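Local coordinates for yersinopine synthase (Yersinia pestis, PDB 6C4M), which catalyses the NADPH-dependent reductive condensation of pyruvate with an aminobutanoate intermediate, the last step in making the metallophore yersinopine, at residues Val292-Asp305 with Leu351-Ala363. Sequence-based numbering, arbitrary orientation.
Sequences VCPAVIADLAGLAD and LEQQYALFVRYTA
The ring of F358 presents its edge to the start of helix 294-305 and the residues just before it: CA of the N-cap residue C293 and I297 CG1 lie near the ring plane, the latter 4.0 Å from F358 CD2, while V292 CG1 and P294 CD approach obliquely. The Y361 ring receives L300 CD2 and I297 CD1, also obliquely, with L300 CD2 3.7 Å from Y361 CE2, and its edge takes L357 O of its own helix in plane. Between the two rings, I297 enters as a knob into the hole formed by Q354, L357, F358 and Y361. Its branches divide the work: with CG1 beside the backbone N (chi1 -70°), CG2 falls anti to that N and comes to 3.3 Å from Q354 O, whereas CD1 lies by the L357-F358 backbone and 4.2 Å from Y361 CD2. One turn later, the small A301 lets Q354 CG and L357 CD1 come up to its CB. The extended chain of Q354 then lies alongside A298, with OE1 3.6 Å from A298 CB.

Polar groups meet here through water. One molecule donates to P294 O and, over an unusually short distance, to Q354 OE1; three more join Q353 to A301 O and the D305 carboxylate; Q353 NE2 also bonds F345 O, which helps fix the amide. Helix 255-264 adds V259 against Y361 and P262 against L300, and M336 of the second subunit packs on P294. With the axes of segments 294-305 and 351-363 9.1 Å apart at closest approach and their N-to-C directions 116° apart, the arrangement is a steeply crossed helix pair in which I297 is the knob, set in a largely helical region, its Y361 side chain about 8 Å from that of H260, the inferred proton donor/acceptor of the active site.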
loop_
_atom_site.group_PDB
_atom_site.type_symbol
_atom_site.label_atom_id
_atom_site.label_comp_id
_atom_site.label_asym_id
_atom_site.label_seq_id
_atom_site.Cartn_x
_atom_site.Cartn_y
_atom_site.Cartn_z
ATOM N N VAL A 292 -1.611 -2.905 9.312
ATOM C CA VAL A 292 -1.691 -1.552 8.770
ATOM C C VAL A 292 -3.024 -1.324 8.076
ATOM O O VAL A 292 -3.405 -2.035 7.143
ATOM C CB VAL A 292 -0.508 -1.269 7.833
ATOM C CG1 VAL A 292 -0.651 0.109 7.241
ATOM C CG2 VAL A 292 0.786 -1.355 8.646
ATOM N N CYS A 293 -3.699 -0.280 8.493
ATOM C CA CYS A 293 -5.008 0.079 8.001
ATOM C C CYS A 293 -5.313 1.448 8.589
ATOM O O CYS A 293 -4.638 1.869 9.529
ATOM C CB CYS A 293 -6.053 -0.953 8.443
ATOM S SG CYS A 293 -6.335 -1.023 10.228
ATOM N N PRO A 294 -6.346 2.143 8.124
ATOM C CA PRO A 294 -6.604 3.488 8.660
ATOM C C PRO A 294 -6.766 3.565 10.183
ATOM O O PRO A 294 -6.256 4.521 10.774
ATOM C CB PRO A 294 -7.876 3.895 7.905
ATOM C CG PRO A 294 -7.727 3.202 6.574
ATOM C CD PRO A 294 -7.182 1.857 6.938
ATOM N N ALA A 295 -7.441 2.619 10.855
ATOM C CA ALA A 295 -7.623 2.780 12.296
ATOM C C ALA A 295 -6.295 2.664 13.027
ATOM O O ALA A 295 -6.053 3.373 14.011
ATOM C CB ALA A 295 -8.593 1.743 12.848
ATOM N N VAL A 296 -5.437 1.754 12.569
ATOM C CA VAL A 296 -4.130 1.564 13.163
ATOM C C VAL A 296 -3.271 2.806 12.944
ATOM O O VAL A 296 -2.629 3.299 13.869
ATOM C CB VAL A 296 -3.518 0.272 12.582
ATOM C CG1 VAL A 296 -2.031 0.221 12.792
ATOM C CG2 VAL A 296 -4.175 -0.947 13.231
ATOM N N ILE A 297 -3.318 3.388 11.740
ATOM C CA ILE A 297 -2.585 4.624 11.476
ATOM C C ILE A 297 -3.124 5.758 12.336
ATOM O O ILE A 297 -2.364 6.618 12.810
ATOM C CB ILE A 297 -2.658 4.952 9.968
ATOM C CG1 ILE A 297 -1.815 3.937 9.181
ATOM C CG2 ILE A 297 -2.267 6.385 9.675
ATOM C CD1 ILE A 297 -0.322 3.990 9.513
ATOM N N ALA A 298 -4.440 5.784 12.546
ATOM C CA ALA A 298 -5.027 6.776 13.445
ATOM C C ALA A 298 -4.475 6.622 14.854
ATOM O O ALA A 298 -4.241 7.627 15.550
ATOM C CB ALA A 298 -6.567 6.650 13.420
ATOM N N ASP A 299 -4.208 5.380 15.288
ATOM C CA ASP A 299 -3.586 5.204 16.612
ATOM C C ASP A 299 -2.129 5.674 16.616
ATOM O O ASP A 299 -1.638 6.169 17.634
ATOM C CB ASP A 299 -3.627 3.743 17.078
ATOM C CG ASP A 299 -5.015 3.273 17.509
ATOM O OD1 ASP A 299 -5.899 4.113 17.784
ATOM O OD2 ASP A 299 -5.191 2.044 17.639
ATOM N N LEU A 300 -1.413 5.488 15.503
ATOM C CA LEU A 300 -0.044 5.956 15.424
ATOM C C LEU A 300 0.004 7.471 15.559
ATOM O O LEU A 300 0.791 8.024 16.340
ATOM C CB LEU A 300 0.581 5.489 14.111
ATOM C CG LEU A 300 2.006 5.948 13.767
ATOM C CD1 LEU A 300 2.937 5.566 14.834
ATOM C CD2 LEU A 300 2.451 5.330 12.455
ATOM N N ALA A 301 -0.849 8.162 14.813
ATOM C CA ALA A 301 -0.894 9.612 14.907
ATOM C C ALA A 301 -1.368 10.069 16.284
ATOM O O ALA A 301 -0.842 11.040 16.827
ATOM C CB ALA A 301 -1.804 10.156 13.812
ATOM N N GLY A 302 -2.398 9.419 16.838
ATOM C CA GLY A 302 -2.915 9.827 18.141
ATOM C C GLY A 302 -1.924 9.611 19.274
ATOM O O GLY A 302 -1.842 10.418 20.213
ATOM N N LEU A 303 -1.179 8.504 19.232
ATOM C CA LEU A 303 -0.160 8.279 20.262
ATOM C C LEU A 303 0.962 9.322 20.197
ATOM O O LEU A 303 1.452 9.793 21.239
ATOM C CB LEU A 303 0.395 6.853 20.124
ATOM C CG LEU A 303 1.486 6.419 21.113
ATOM C CD1 LEU A 303 0.962 6.469 22.525
ATOM C CD2 LEU A 303 2.013 5.037 20.778
ATOM N N ALA A 304 1.383 9.705 18.990
ATOM C CA ALA A 304 2.321 10.818 18.859
ATOM C C ALA A 304 1.754 12.097 19.478
ATOM O O ALA A 304 2.479 12.839 20.148
ATOM C CB ALA A 304 2.667 11.035 17.376
ATOM N N ASP A 305 0.463 12.385 19.243
ATOM C CA ASP A 305 -0.168 13.524 19.918
ATOM C C ASP A 305 -0.057 13.386 21.434
ATOM O O ASP A 305 0.132 14.379 22.137
ATOM C CB ASP A 305 -1.659 13.643 19.555
ATOM C CG ASP A 305 -1.908 14.092 18.153
ATOM O OD1 ASP A 305 -1.108 14.883 17.612
ATOM O OD2 ASP A 305 -2.963 13.680 17.620
ATOM N N LEU A 351 -6.326 14.249 9.767
ATOM C CA LEU A 351 -6.630 13.340 8.671
ATOM C C LEU A 351 -5.499 13.335 7.658
ATOM O O LEU A 351 -5.161 12.290 7.088
ATOM C CB LEU A 351 -7.959 13.723 8.013
ATOM C CG LEU A 351 -8.474 12.719 6.986
ATOM C CD1 LEU A 351 -8.597 11.314 7.582
ATOM C CD2 LEU A 351 -9.805 13.173 6.477
ATOM N N GLU A 352 -4.882 14.491 7.443
ATOM C CA GLU A 352 -3.774 14.563 6.494
ATOM C C GLU A 352 -2.512 13.937 7.066
ATOM O O GLU A 352 -1.746 13.290 6.338
ATOM C CB GLU A 352 -3.489 16.007 6.095
ATOM C CG GLU A 352 -2.565 16.077 4.877
ATOM C CD GLU A 352 -2.545 17.440 4.210
ATOM O OE1 GLU A 352 -3.121 18.408 4.759
ATOM O OE2 GLU A 352 -1.936 17.528 3.131
ATOM N N GLN A 353 -2.265 14.143 8.364
ATOM C CA GLN A 353 -1.222 13.394 9.043
ATOM C C GLN A 353 -1.396 11.902 8.823
ATOM O O GLN A 353 -0.436 11.185 8.497
ATOM C CB GLN A 353 -1.245 13.702 10.554
ATOM C CG GLN A 353 -0.666 15.055 10.953
ATOM C CD GLN A 353 -0.452 15.129 12.475
ATOM O OE1 GLN A 353 -0.907 14.259 13.227
ATOM N NE2 GLN A 353 0.251 16.146 12.919
ATOM N N GLN A 354 -2.630 11.417 8.987
ATOM C CA GLN A 354 -2.867 9.997 8.859
ATOM C C GLN A 354 -2.619 9.527 7.438
ATOM O O GLN A 354 -1.941 8.514 7.220
ATOM C CB GLN A 354 -4.293 9.684 9.320
ATOM C CG GLN A 354 -4.429 9.741 10.875
ATOM C CD GLN A 354 -5.882 9.673 11.317
ATOM O OE1 GLN A 354 -6.675 8.973 10.719
ATOM N NE2 GLN A 354 -6.237 10.448 12.322
ATOM N N TYR A 355 -3.181 10.234 6.455
ATOM C CA TYR A 355 -2.945 9.877 5.057
ATOM C C TYR A 355 -1.446 9.784 4.797
ATOM O O TYR A 355 -0.956 8.774 4.271
ATOM C CB TYR A 355 -3.632 10.904 4.135
ATOM C CG TYR A 355 -3.594 10.648 2.623
ATOM C CD1 TYR A 355 -3.264 9.409 2.100
ATOM C CD2 TYR A 355 -3.904 11.665 1.733
ATOM C CE1 TYR A 355 -3.232 9.198 0.752
ATOM C CE2 TYR A 355 -3.863 11.467 0.363
ATOM C CZ TYR A 355 -3.531 10.230 -0.122
ATOM O OH TYR A 355 -3.531 10.000 -1.479
ATOM N N ALA A 356 -0.688 10.794 5.255
ATOM C CA ALA A 356 0.756 10.787 5.029
ATOM C C ALA A 356 1.409 9.561 5.646
ATOM O O ALA A 356 2.259 8.924 5.010
ATOM C CB ALA A 356 1.390 12.066 5.566
ATOM N N LEU A 357 0.991 9.179 6.867
ATOM C CA LEU A 357 1.580 8.015 7.511
ATOM C C LEU A 357 1.186 6.718 6.830
ATOM O O LEU A 357 2.025 5.805 6.722
ATOM C CB LEU A 357 1.197 7.989 8.991
ATOM C CG LEU A 357 1.903 9.031 9.864
ATOM C CD1 LEU A 357 1.169 9.177 11.221
ATOM C CD2 LEU A 357 3.375 8.619 10.070
ATOM N N PHE A 358 -0.095 6.595 6.388
ATOM C CA PHE A 358 -0.490 5.409 5.639
ATOM C C PHE A 358 0.324 5.298 4.365
ATOM O O PHE A 358 0.807 4.214 4.016
ATOM C CB PHE A 358 -2.007 5.406 5.330
ATOM C CG PHE A 358 -2.453 4.144 4.657
ATOM C CD1 PHE A 358 -2.316 3.994 3.294
ATOM C CD2 PHE A 358 -2.939 3.083 5.396
ATOM C CE1 PHE A 358 -2.688 2.815 2.668
ATOM C CE2 PHE A 358 -3.325 1.918 4.776
ATOM C CZ PHE A 358 -3.189 1.791 3.400
ATOM N N VAL A 359 0.544 6.420 3.685
ATOM C CA VAL A 359 1.342 6.370 2.463
ATOM C C VAL A 359 2.761 5.942 2.804
ATOM O O VAL A 359 3.346 5.065 2.144
ATOM C CB VAL A 359 1.300 7.723 1.717
ATOM C CG1 VAL A 359 2.247 7.706 0.536
ATOM C CG2 VAL A 359 -0.094 8.008 1.186
ATOM N N ARG A 360 3.322 6.526 3.861
ATOM C CA ARG A 360 4.665 6.140 4.273
ATOM C C ARG A 360 4.792 4.632 4.482
ATOM O O ARG A 360 5.681 3.998 3.907
ATOM C CB ARG A 360 5.045 6.895 5.539
ATOM C CG ARG A 360 6.513 6.848 5.775
ATOM C CD ARG A 360 6.809 6.171 7.040
ATOM N NE ARG A 360 8.242 6.031 7.189
ATOM C CZ ARG A 360 8.822 5.186 8.011
ATOM N NH1 ARG A 360 8.074 4.410 8.812
ATOM N NH2 ARG A 360 10.152 5.137 8.029
ATOM N N TYR A 361 3.900 4.023 5.291
ATOM C CA TYR A 361 4.031 2.591 5.546
ATOM C C TYR A 361 3.730 1.739 4.321
ATOM O O TYR A 361 4.305 0.654 4.163
ATOM C CB TYR A 361 3.180 2.200 6.753
ATOM C CG TYR A 361 3.943 2.551 7.998
ATOM C CD1 TYR A 361 4.854 1.658 8.543
ATOM C CD2 TYR A 361 3.801 3.795 8.601
ATOM C CE1 TYR A 361 5.620 1.998 9.658
ATOM C CE2 TYR A 361 4.563 4.148 9.712
ATOM C CZ TYR A 361 5.470 3.252 10.238
ATOM O OH TYR A 361 6.199 3.609 11.370
ATOM N N THR A 362 2.847 2.186 3.439
ATOM C CA THR A 362 2.680 1.482 2.167
ATOM C C THR A 362 3.983 1.512 1.374
ATOM O O THR A 362 4.463 0.477 0.897
ATOM C CB THR A 362 1.525 2.111 1.387
ATOM O OG1 THR A 362 0.349 2.042 2.173
ATOM C CG2 THR A 362 1.287 1.435 -0.003
ATOM N N ALA A 363 4.589 2.696 1.255
ATOM C CA ALA A 363 5.818 2.833 0.469
ATOM C C ALA A 363 6.944 1.974 1.034
ATOM O O ALA A 363 7.759 1.426 0.281
ATOM C CB ALA A 363 6.249 4.289 0.444
HETATM O O HOH W 1 -6.342 6.908 9.439
HETATM O O HOH W 2 0.778 12.941 15.186
HETATM O O HOH W 3 -3.043 14.206 14.906
HETATM O O HOH W 4 0.528 16.147 15.776
#